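Local coordinates for protein serine-threonine phosphatase 2C (Toxoplasma gondii, PDB 2I44) that probably removes phosphate groups from serine and threonine residues of proteins as a metal-dependent phosphatase of the PP2C family, and binds calcium ions, at residues A[179-190]-A[226-234]; A[291-300]-A[312-320]. All blocks are in the same frame, centred on the assembly; numbering follows the deposited sequence.

Contact 1 of 2, residues A[179-190]-A[226-234]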
loop_
_atom_site.group_PDB
_atom_site.type_symbol
_atom_site.label_atom_id
_atom_site.label_comp_id
_atom_site.label_asym_id
_atom_site.label_seq_id
_atom_site.Cartn_x
_atom_site.Cartn_y
_atom_site.Cartn_z
ATOM N N HIS A 179 -0.005 7.850 7.590
ATOM C CA HIS A 179 -0.977 8.925 7.737
ATOM C C HIS A 179 -1.605 8.665 9.103
ATOM O O HIS A 179 -2.432 7.776 9.271
ATOM C CB HIS A 179 -2.038 8.859 6.639
ATOM C CG HIS A 179 -1.500 9.120 5.264
ATOM N ND1 HIS A 179 -1.601 8.204 4.240
ATOM C CD2 HIS A 179 -0.876 10.202 4.739
ATOM C CE1 HIS A 179 -1.066 8.709 3.144
ATOM N NE2 HIS A 179 -0.619 9.922 3.419
ATOM N N LYS A 180 -1.169 9.429 10.090
ATOM C CA LYS A 180 -1.659 9.291 11.451
ATOM C C LYS A 180 -2.539 10.490 11.818
ATOM O O LYS A 180 -2.230 11.629 11.478
ATOM C CB LYS A 180 -0.467 9.175 12.411
ATOM C CG LYS A 180 0.401 7.925 12.188
ATOM C CD LYS A 180 -0.421 6.639 12.368
ATOM C CE LYS A 180 0.448 5.369 12.284
ATOM N NZ LYS A 180 -0.332 4.112 12.526
ATOM N N PRO A 181 -3.654 10.236 12.512
ATOM C CA PRO A 181 -4.586 11.288 12.923
ATOM C C PRO A 181 -3.989 12.403 13.780
ATOM O O PRO A 181 -4.510 13.520 13.799
ATOM C CB PRO A 181 -5.690 10.510 13.641
ATOM C CG PRO A 181 -4.992 9.305 14.150
ATOM C CD PRO A 181 -4.105 8.921 13.000
ATOM N N ASP A 182 -2.907 12.115 14.495
ATOM C CA ASP A 182 -2.303 13.158 15.315
ATOM C C ASP A 182 -1.277 14.028 14.587
ATOM O O ASP A 182 -0.787 15.004 15.153
ATOM C CB ASP A 182 -1.714 12.585 16.620
ATOM C CG ASP A 182 -0.835 11.377 16.400
ATOM O OD1 ASP A 182 -0.868 10.798 15.294
ATOM O OD2 ASP A 182 -0.124 10.991 17.358
HETATM N N MSE A 183 -0.955 13.697 13.337
HETATM C CA MSE A 183 -0.034 14.546 12.576
HETATM C C MSE A 183 -0.822 15.855 12.472
HETATM O O MSE A 183 -1.974 15.851 12.036
HETATM C CB MSE A 183 0.229 13.981 11.175
HETATM C CG MSE A 183 1.336 12.923 11.096
HETATM SE SE MSE A 183 3.118 13.562 11.613
HETATM C CE MSE A 183 3.051 15.312 10.865
ATOM N N PRO A 184 -0.219 16.982 12.880
ATOM C CA PRO A 184 -0.847 18.305 12.854
ATOM C C PRO A 184 -1.828 18.605 11.720
ATOM O O PRO A 184 -2.992 18.907 11.977
ATOM C CB PRO A 184 0.353 19.250 12.869
ATOM C CG PRO A 184 1.306 18.527 13.771
ATOM C CD PRO A 184 1.207 17.094 13.248
ATOM N N HIS A 185 -1.385 18.526 10.472
ATOM C CA HIS A 185 -2.305 18.827 9.387
ATOM C C HIS A 185 -3.412 17.787 9.184
ATOM O O HIS A 185 -4.479 18.126 8.683
ATOM C CB HIS A 185 -1.533 19.099 8.091
ATOM C CG HIS A 185 -0.834 20.430 8.083
ATOM N ND1 HIS A 185 -0.256 20.963 6.950
ATOM C CD2 HIS A 185 -0.600 21.320 9.077
ATOM C CE1 HIS A 185 0.304 22.124 7.248
ATOM N NE2 HIS A 185 0.110 22.363 8.533
ATOM N N GLU A 186 -3.178 16.533 9.574
ATOM C CA GLU A 186 -4.231 15.515 9.448
ATOM C C GLU A 186 -5.302 15.861 10.480
ATOM O O GLU A 186 -6.501 15.901 10.181
ATOM C CB GLU A 186 -3.688 14.111 9.735
ATOM C CG GLU A 186 -2.676 13.620 8.701
ATOM C CD GLU A 186 -3.283 13.480 7.324
ATOM O OE1 GLU A 186 -4.058 12.529 7.090
ATOM O OE2 GLU A 186 -2.997 14.336 6.469
ATOM N N LYS A 187 -4.847 16.118 11.700
ATOM C CA LYS A 187 -5.723 16.465 12.802
ATOM C C LYS A 187 -6.545 17.699 12.431
ATOM O O LYS A 187 -7.748 17.769 12.694
ATOM C CB LYS A 187 -4.877 16.741 14.044
ATOM C CG LYS A 187 -5.658 16.940 15.324
ATOM C CD LYS A 187 -4.694 17.015 16.502
ATOM C CE LYS A 187 -5.423 17.195 17.817
ATOM N NZ LYS A 187 -4.477 17.156 18.961
ATOM N N LEU A 188 -5.885 18.674 11.823
ATOM C CA LEU A 188 -6.569 19.893 11.418
ATOM C C LEU A 188 -7.700 19.590 10.451
ATOM O O LEU A 188 -8.799 20.126 10.584
ATOM C CB LEU A 188 -5.585 20.863 10.770
ATOM C CG LEU A 188 -5.201 22.011 11.697
ATOM C CD1 LEU A 188 -4.024 22.777 11.114
ATOM C CD2 LEU A 188 -6.416 22.920 11.882
ATOM N N ARG A 189 -7.438 18.722 9.481
ATOM C CA ARG A 189 -8.467 18.387 8.504
ATOM C C ARG A 189 -9.659 17.672 9.147
ATOM O O ARG A 189 -10.824 17.944 8.816
ATOM C CB ARG A 189 -7.885 17.520 7.374
ATOM C CG ARG A 189 -8.886 17.222 6.269
ATOM C CD ARG A 189 -8.342 16.264 5.217
ATOM N NE ARG A 189 -8.111 14.929 5.759
ATOM C CZ ARG A 189 -6.908 14.399 5.976
ATOM N NH1 ARG A 189 -5.811 15.085 5.697
ATOM N NH2 ARG A 189 -6.801 13.180 6.482
ATOM N N ILE A 190 -9.365 16.762 10.072
ATOM C CA ILE A 190 -10.418 16.005 10.738
ATOM C C ILE A 190 -11.375 16.901 11.532
ATOM O O ILE A 190 -12.599 16.720 11.479
ATOM C CB ILE A 190 -9.815 14.943 11.673
ATOM C CG1 ILE A 190 -9.060 13.903 10.838
ATOM C CG2 ILE A 190 -10.916 14.287 12.503
ATOM C CD1 ILE A 190 -8.097 13.060 11.640
ATOM N N GLN A 226 -13.863 3.412 14.563
ATOM C CA GLN A 226 -12.743 4.347 14.550
ATOM C C GLN A 226 -11.545 3.717 13.844
ATOM O O GLN A 226 -11.461 2.503 13.711
ATOM C CB GLN A 226 -12.326 4.681 15.979
ATOM C CG GLN A 226 -13.386 5.362 16.810
ATOM C CD GLN A 226 -13.112 5.242 18.300
ATOM O OE1 GLN A 226 -13.173 4.144 18.871
ATOM N NE2 GLN A 226 -12.808 6.367 18.938
ATOM N N LEU A 227 -10.613 4.551 13.405
ATOM C CA LEU A 227 -9.417 4.069 12.728
ATOM C C LEU A 227 -8.202 4.762 13.315
ATOM O O LEU A 227 -8.300 5.872 13.841
ATOM C CB LEU A 227 -9.498 4.359 11.226
ATOM C CG LEU A 227 -10.675 3.737 10.474
ATOM C CD1 LEU A 227 -10.609 4.131 9.008
ATOM C CD2 LEU A 227 -10.623 2.218 10.619
ATOM N N GLN A 228 -7.052 4.106 13.236
ATOM C CA GLN A 228 -5.836 4.700 13.760
ATOM C C GLN A 228 -4.951 5.297 12.670
ATOM O O GLN A 228 -3.792 5.614 12.901
ATOM C CB GLN A 228 -5.087 3.684 14.621
ATOM C CG GLN A 228 -5.800 3.457 15.942
ATOM C CD GLN A 228 -5.172 2.371 16.788
ATOM O OE1 GLN A 228 -5.018 1.232 16.346
ATOM N NE2 GLN A 228 -4.813 2.717 18.019
ATOM N N TYR A 229 -5.513 5.431 11.474
ATOM C CA TYR A 229 -4.822 6.077 10.366
ATOM C C TYR A 229 -5.839 7.039 9.746
ATOM O O TYR A 229 -7.047 6.771 9.749
ATOM C CB TYR A 229 -4.261 5.066 9.353
ATOM C CG TYR A 229 -5.166 3.938 8.935
ATOM C CD1 TYR A 229 -5.982 4.053 7.813
ATOM C CD2 TYR A 229 -5.176 2.734 9.635
ATOM C CE1 TYR A 229 -6.783 2.988 7.395
ATOM C CE2 TYR A 229 -5.972 1.669 9.227
ATOM C CZ TYR A 229 -6.771 1.805 8.106
ATOM O OH TYR A 229 -7.552 0.760 7.681
ATOM N N SER A 230 -5.349 8.160 9.232
ATOM C CA SER A 230 -6.208 9.212 8.686
ATOM C C SER A 230 -6.516 9.255 7.185
ATOM O O SER A 230 -7.215 10.163 6.718
ATOM C CB SER A 230 -5.640 10.558 9.124
ATOM O OG SER A 230 -4.233 10.533 9.022
ATOM N N ARG A 231 -5.978 8.303 6.430
ATOM C CA ARG A 231 -6.237 8.231 4.995
ATOM C C ARG A 231 -6.430 6.763 4.654
ATOM O O ARG A 231 -5.743 5.900 5.203
ATOM C CB ARG A 231 -5.074 8.832 4.193
ATOM C CG ARG A 231 -4.776 10.279 4.562
ATOM C CD ARG A 231 -3.952 10.979 3.500
ATOM N NE ARG A 231 -3.408 12.248 3.975
ATOM C CZ ARG A 231 -2.688 13.078 3.226
ATOM N NH1 ARG A 231 -2.432 12.774 1.958
ATOM N NH2 ARG A 231 -2.203 14.199 3.754
ATOM N N ALA A 232 -7.375 6.477 3.768
ATOM C CA ALA A 232 -7.650 5.096 3.411
ATOM C C ALA A 232 -8.724 4.927 2.353
ATOM O O ALA A 232 -9.429 5.876 1.987
ATOM C CB ALA A 232 -8.069 4.334 4.661
ATOM N N PHE A 233 -8.824 3.701 1.854
ATOM C CA PHE A 233 -9.855 3.353 0.892
ATOM C C PHE A 233 -11.044 2.946 1.764
ATOM O O PHE A 233 -10.862 2.359 2.826
ATOM C CB PHE A 233 -9.450 2.141 0.060
ATOM C CG PHE A 233 -8.559 2.457 -1.101
ATOM C CD1 PHE A 233 -8.968 3.347 -2.085
ATOM C CD2 PHE A 233 -7.333 1.815 -1.241
ATOM C CE1 PHE A 233 -8.177 3.595 -3.193
ATOM C CE2 PHE A 233 -6.526 2.055 -2.352
ATOM C CZ PHE A 233 -6.951 2.947 -3.332
ATOM N N GLY A 234 -12.259 3.254 1.327
ATOM C CA GLY A 234 -13.416 2.862 2.109
ATOM C C GLY A 234 -13.729 3.795 3.263
ATOM O O GLY A 234 -13.610 5.008 3.130
#
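Arg231 meets the carboxylate of Glu186 side-on: Glu186 OE2 accepts from Arg231 NH2 at 2.8 Å and OE1 from Arg231 NE at 3.2 Å, each bond lying close to the guanidinium plane. Ser230, whose short side chain brings its hydroxyl close, gives OG to the anti lone pair of Glu186 OE1 at 2.8 Å. One turn along the helix from Glu186, Arg189 grips the same carboxylate end-on, with NH2 on OE1 and NH1 on OE2; on OE2 it comes from the face opposite Arg231. Its guanidinium stands 86° to that of Arg231.

The flat, extended side chain of Arg231 also crosses His179, its CD 3.4 Å from the ring centroid in a CH-pi contact and its guanidinium only 7° from parallel to the imidazole. His179 ND1 accepts from Gly156 N and NE2 bonds to Asp248 OD2, which together fix the ring's rotation. Beside it Ser230 N binds His179 O at 2.9 Å. The contact thus ties helix 184-192 and the loop before it to the segment entering strand 233-234 of the PP2C domain. Five hydrogen bonds converge on one buried carboxylate between two arginines, whose positive charges should favour its ionised form and offset the cost of burying it.

Contact 2 of 2, residues A[291-300]-A[312-320]; sequences PAQALVEMTL and NITAMTVFF
Helix 291-300 runs roughly antiparallel to strand 313-320, their directions 148° apart and their axes 7.3 Å at closest approach. The backbones come nearest where both carry alanine: the CA atoms of Ala292 and Ala315 lie 5.3 Å apart, and Ala292 CB sits 3.4 Å from Ala315 O, small methyls suiting so narrow a gap. Odd-numbered strand residues from Ile313 to Phe319 face the helix. On the other face of the strand, Met316 and Val318 pack on strand 53-62, placing 313-320 in one sheet of the PP2C beta-sandwich, with helix 291-305 covering its outer side. At the N-terminal end of the strand, Ile313 is long and branched: with CG1 anti to its carbonyl carbon (chi1 -49°), CD1 reaches Thr299 CG2 at 3.5 Å and Leu300 CD2 at 3.6 Å, while its CG2 meets Val296 CG2. Thr299 turns its methyl to Ile313 while its OG1 bonds to Leu295 O (2.8 Å) within the helix. Leu295 and Thr317 meet end to end, Leu295 CD1 against Thr317 CG2 at 3.6 Å. At the helix start, the compact Pro291 ring lies against Phe319, its CB at the aromatic edge and its CG 3.6 Å from Phe319 CE2.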
loop_
_atom_site.group_PDB
_atom_site.type_symbol
_atom_site.label_atom_id
_atom_site.label_comp_id
_atom_site.label_asym_id
_atom_site.label_seq_id
_atom_site.Cartn_x
_atom_site.Cartn_y
_atom_site.Cartn_z
ATOM N N PRO A 291 12.193 -14.961 -0.135
ATOM C CA PRO A 291 12.350 -13.698 0.598
ATOM C C PRO A 291 11.104 -13.231 1.348
ATOM O O PRO A 291 11.182 -12.833 2.507
ATOM C CB PRO A 291 12.763 -12.712 -0.495
ATOM C CG PRO A 291 13.415 -13.594 -1.525
ATOM C CD PRO A 291 12.477 -14.763 -1.564
ATOM N N ALA A 292 9.961 -13.275 0.676
ATOM C CA ALA A 292 8.705 -12.843 1.281
ATOM C C ALA A 292 8.290 -13.785 2.403
ATOM O O ALA A 292 7.767 -13.351 3.428
ATOM C CB ALA A 292 7.602 -12.768 0.220
ATOM N N GLN A 293 8.517 -15.078 2.212
ATOM C CA GLN A 293 8.153 -16.033 3.243
ATOM C C GLN A 293 9.091 -15.857 4.427
ATOM O O GLN A 293 8.681 -15.972 5.583
ATOM C CB GLN A 293 8.245 -17.461 2.711
ATOM C CG GLN A 293 7.825 -18.516 3.718
ATOM C CD GLN A 293 8.093 -19.916 3.216
ATOM O OE1 GLN A 293 9.222 -20.248 2.859
ATOM N NE2 GLN A 293 7.060 -20.743 3.183
ATOM N N ALA A 294 10.354 -15.572 4.133
ATOM C CA ALA A 294 11.339 -15.375 5.187
ATOM C C ALA A 294 10.897 -14.209 6.071
ATOM O O ALA A 294 10.938 -14.302 7.296
ATOM C CB ALA A 294 12.712 -15.097 4.585
ATOM N N LEU A 295 10.461 -13.119 5.447
ATOM C CA LEU A 295 10.005 -11.948 6.192
ATOM C C LEU A 295 8.817 -12.269 7.091
ATOM O O LEU A 295 8.755 -11.811 8.229
ATOM C CB LEU A 295 9.623 -10.818 5.229
ATOM C CG LEU A 295 10.775 -10.047 4.587
ATOM C CD1 LEU A 295 10.251 -9.097 3.527
ATOM C CD2 LEU A 295 11.524 -9.287 5.665
ATOM N N VAL A 296 7.870 -13.053 6.585
ATOM C CA VAL A 296 6.697 -13.394 7.380
ATOM C C VAL A 296 7.018 -14.382 8.506
ATOM O O VAL A 296 6.641 -14.157 9.659
ATOM C CB VAL A 296 5.560 -13.976 6.494
ATOM C CG1 VAL A 296 4.406 -14.468 7.367
ATOM C CG2 VAL A 296 5.065 -12.910 5.516
ATOM N N GLU A 297 7.723 -15.462 8.185
ATOM C CA GLU A 297 8.048 -16.460 9.202
ATOM C C GLU A 297 8.953 -15.906 10.307
ATOM O O GLU A 297 8.769 -16.233 11.478
ATOM C CB GLU A 297 8.668 -17.699 8.543
ATOM C CG GLU A 297 7.787 -18.262 7.426
ATOM C CD GLU A 297 8.151 -19.679 7.013
ATOM O OE1 GLU A 297 9.359 -19.971 6.883
ATOM O OE2 GLU A 297 7.225 -20.498 6.806
HETATM N N MSE A 298 9.911 -15.058 9.932
HETATM C CA MSE A 298 10.824 -14.439 10.893
HETATM C C MSE A 298 10.035 -13.554 11.858
HETATM O O MSE A 298 10.305 -13.533 13.058
HETATM C CB MSE A 298 11.860 -13.572 10.168
HETATM C CG MSE A 298 12.879 -14.327 9.326
HETATM SE SE MSE A 298 14.283 -15.097 10.371
HETATM C CE MSE A 298 15.592 -13.695 10.197
ATOM N N THR A 299 9.066 -12.819 11.317
ATOM C CA THR A 299 8.225 -11.929 12.105
ATOM C C THR A 299 7.365 -12.723 13.078
ATOM O O THR A 299 7.228 -12.347 14.241
ATOM C CB THR A 299 7.310 -11.083 11.187
ATOM O OG1 THR A 299 8.125 -10.217 10.388
ATOM C CG2 THR A 299 6.330 -10.245 12.007
ATOM N N LEU A 300 6.792 -13.823 12.596
ATOM C CA LEU A 300 5.951 -14.677 13.424
ATOM C C LEU A 300 6.750 -15.325 14.556
ATOM O O LEU A 300 6.262 -15.442 15.680
ATOM C CB LEU A 300 5.285 -15.751 12.560
ATOM C CG LEU A 300 4.158 -15.265 11.642
ATOM C CD1 LEU A 300 3.772 -16.341 10.635
ATOM C CD2 LEU A 300 2.961 -14.884 12.493
ATOM N N ASN A 312 -2.286 -9.891 11.059
ATOM C CA ASN A 312 -2.187 -10.485 9.725
ATOM C C ASN A 312 -0.847 -9.925 9.237
ATOM O O ASN A 312 -0.506 -8.777 9.552
ATOM C CB ASN A 312 -3.279 -9.977 8.766
ATOM C CG ASN A 312 -4.669 -10.483 9.104
ATOM O OD1 ASN A 312 -4.842 -11.542 9.709
ATOM N ND2 ASN A 312 -5.674 -9.734 8.677
ATOM N N ILE A 313 -0.092 -10.716 8.482
ATOM C CA ILE A 313 1.198 -10.272 7.969
ATOM C C ILE A 313 1.291 -10.601 6.490
ATOM O O ILE A 313 1.049 -11.732 6.081
ATOM C CB ILE A 313 2.381 -10.967 8.684
ATOM C CG1 ILE A 313 2.201 -10.900 10.201
ATOM C CG2 ILE A 313 3.691 -10.282 8.293
ATOM C CD1 ILE A 313 3.251 -11.678 10.978
ATOM N N THR A 314 1.642 -9.600 5.694
ATOM C CA THR A 314 1.786 -9.771 4.260
ATOM C C THR A 314 3.032 -9.045 3.791
ATOM O O THR A 314 3.262 -7.883 4.146
ATOM C CB THR A 314 0.562 -9.216 3.506
ATOM O OG1 THR A 314 -0.584 -10.015 3.819
ATOM C CG2 THR A 314 0.787 -9.235 1.999
ATOM N N ALA A 315 3.835 -9.738 2.994
ATOM C CA ALA A 315 5.057 -9.158 2.464
ATOM C C ALA A 315 5.195 -9.489 0.979
ATOM O O ALA A 315 4.943 -10.613 0.553
ATOM C CB ALA A 315 6.264 -9.678 3.237
HETATM N N MSE A 316 5.569 -8.486 0.197
HETATM C CA MSE A 316 5.765 -8.643 -1.234
HETATM C C MSE A 316 7.166 -8.101 -1.477
HETATM O O MSE A 316 7.432 -6.930 -1.213
HETATM C CB MSE A 316 4.728 -7.813 -2.011
HETATM C CG MSE A 316 4.810 -7.938 -3.536
HETATM SE SE MSE A 316 3.509 -6.816 -4.479
HETATM C CE MSE A 316 1.973 -7.973 -4.329
ATOM N N THR A 317 8.065 -8.958 -1.951
ATOM C CA THR A 317 9.441 -8.560 -2.218
ATOM C C THR A 317 9.719 -8.439 -3.713
ATOM O O THR A 317 9.353 -9.311 -4.495
ATOM C CB THR A 317 10.440 -9.571 -1.602
ATOM O OG1 THR A 317 10.072 -10.908 -1.971
ATOM C CG2 THR A 317 10.446 -9.455 -0.083
ATOM N N VAL A 318 10.370 -7.348 -4.102
ATOM C CA VAL A 318 10.694 -7.106 -5.500
ATOM C C VAL A 318 12.186 -6.801 -5.635
ATOM O O VAL A 318 12.681 -5.830 -5.073
ATOM C CB VAL A 318 9.884 -5.908 -6.057
ATOM C CG1 VAL A 318 10.201 -5.700 -7.531
ATOM C CG2 VAL A 318 8.390 -6.146 -5.852
ATOM N N PHE A 319 12.900 -7.640 -6.376
ATOM C CA PHE A 319 14.333 -7.439 -6.573
ATOM C C PHE A 319 14.571 -6.959 -7.998
ATOM O O PHE A 319 14.279 -7.669 -8.959
ATOM C CB PHE A 319 15.096 -8.745 -6.321
ATOM C CG PHE A 319 15.045 -9.215 -4.891
ATOM C CD1 PHE A 319 16.032 -8.837 -3.983
ATOM C CD2 PHE A 319 13.997 -10.017 -4.448
ATOM C CE1 PHE A 319 15.976 -9.249 -2.656
ATOM C CE2 PHE A 319 13.931 -10.437 -3.119
ATOM C CZ PHE A 319 14.920 -10.054 -2.221
ATOM N N PHE A 320 15.094 -5.746 -8.123
ATOM C CA PHE A 320 15.362 -5.157 -9.420
ATOM C C PHE A 320 16.509 -5.872 -10.130
ATOM O O PHE A 320 17.327 -6.539 -9.500
ATOM C CB PHE A 320 15.697 -3.677 -9.242
ATOM C CG PHE A 320 14.606 -2.889 -8.569
ATOM C CD1 PHE A 320 13.386 -2.674 -9.209
ATOM C CD2 PHE A 320 14.791 -2.378 -7.287
ATOM C CE1 PHE A 320 12.364 -1.961 -8.583
ATOM C CE2 PHE A 320 13.772 -1.662 -6.649
ATOM C CZ PHE A 320 12.555 -1.455 -7.301
#

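In the fold
From the N terminus the chain first builds most of both sheets of the sandwich, ending that run with strand 169-174. Contact 1 then closes a loop of 35 residues, which holds the small sheet of strands 196-198 and 208-210 and helix 214-219, and joins helix 184-192 to 226-234, the return into strand 233-234. Strands 248-253 and 258-264 and helices 266-269 and 274-286 follow before contact 2 closes a shorter loop of 11 residues between helix 291-305 and the last strand. The two are in series, neither nested nor crossed, with centres about 27 Å apart. Each comes near the pair of calcium ions: Tyr229 lies close to Asp60 and Gly61, Ile313 to Asp311.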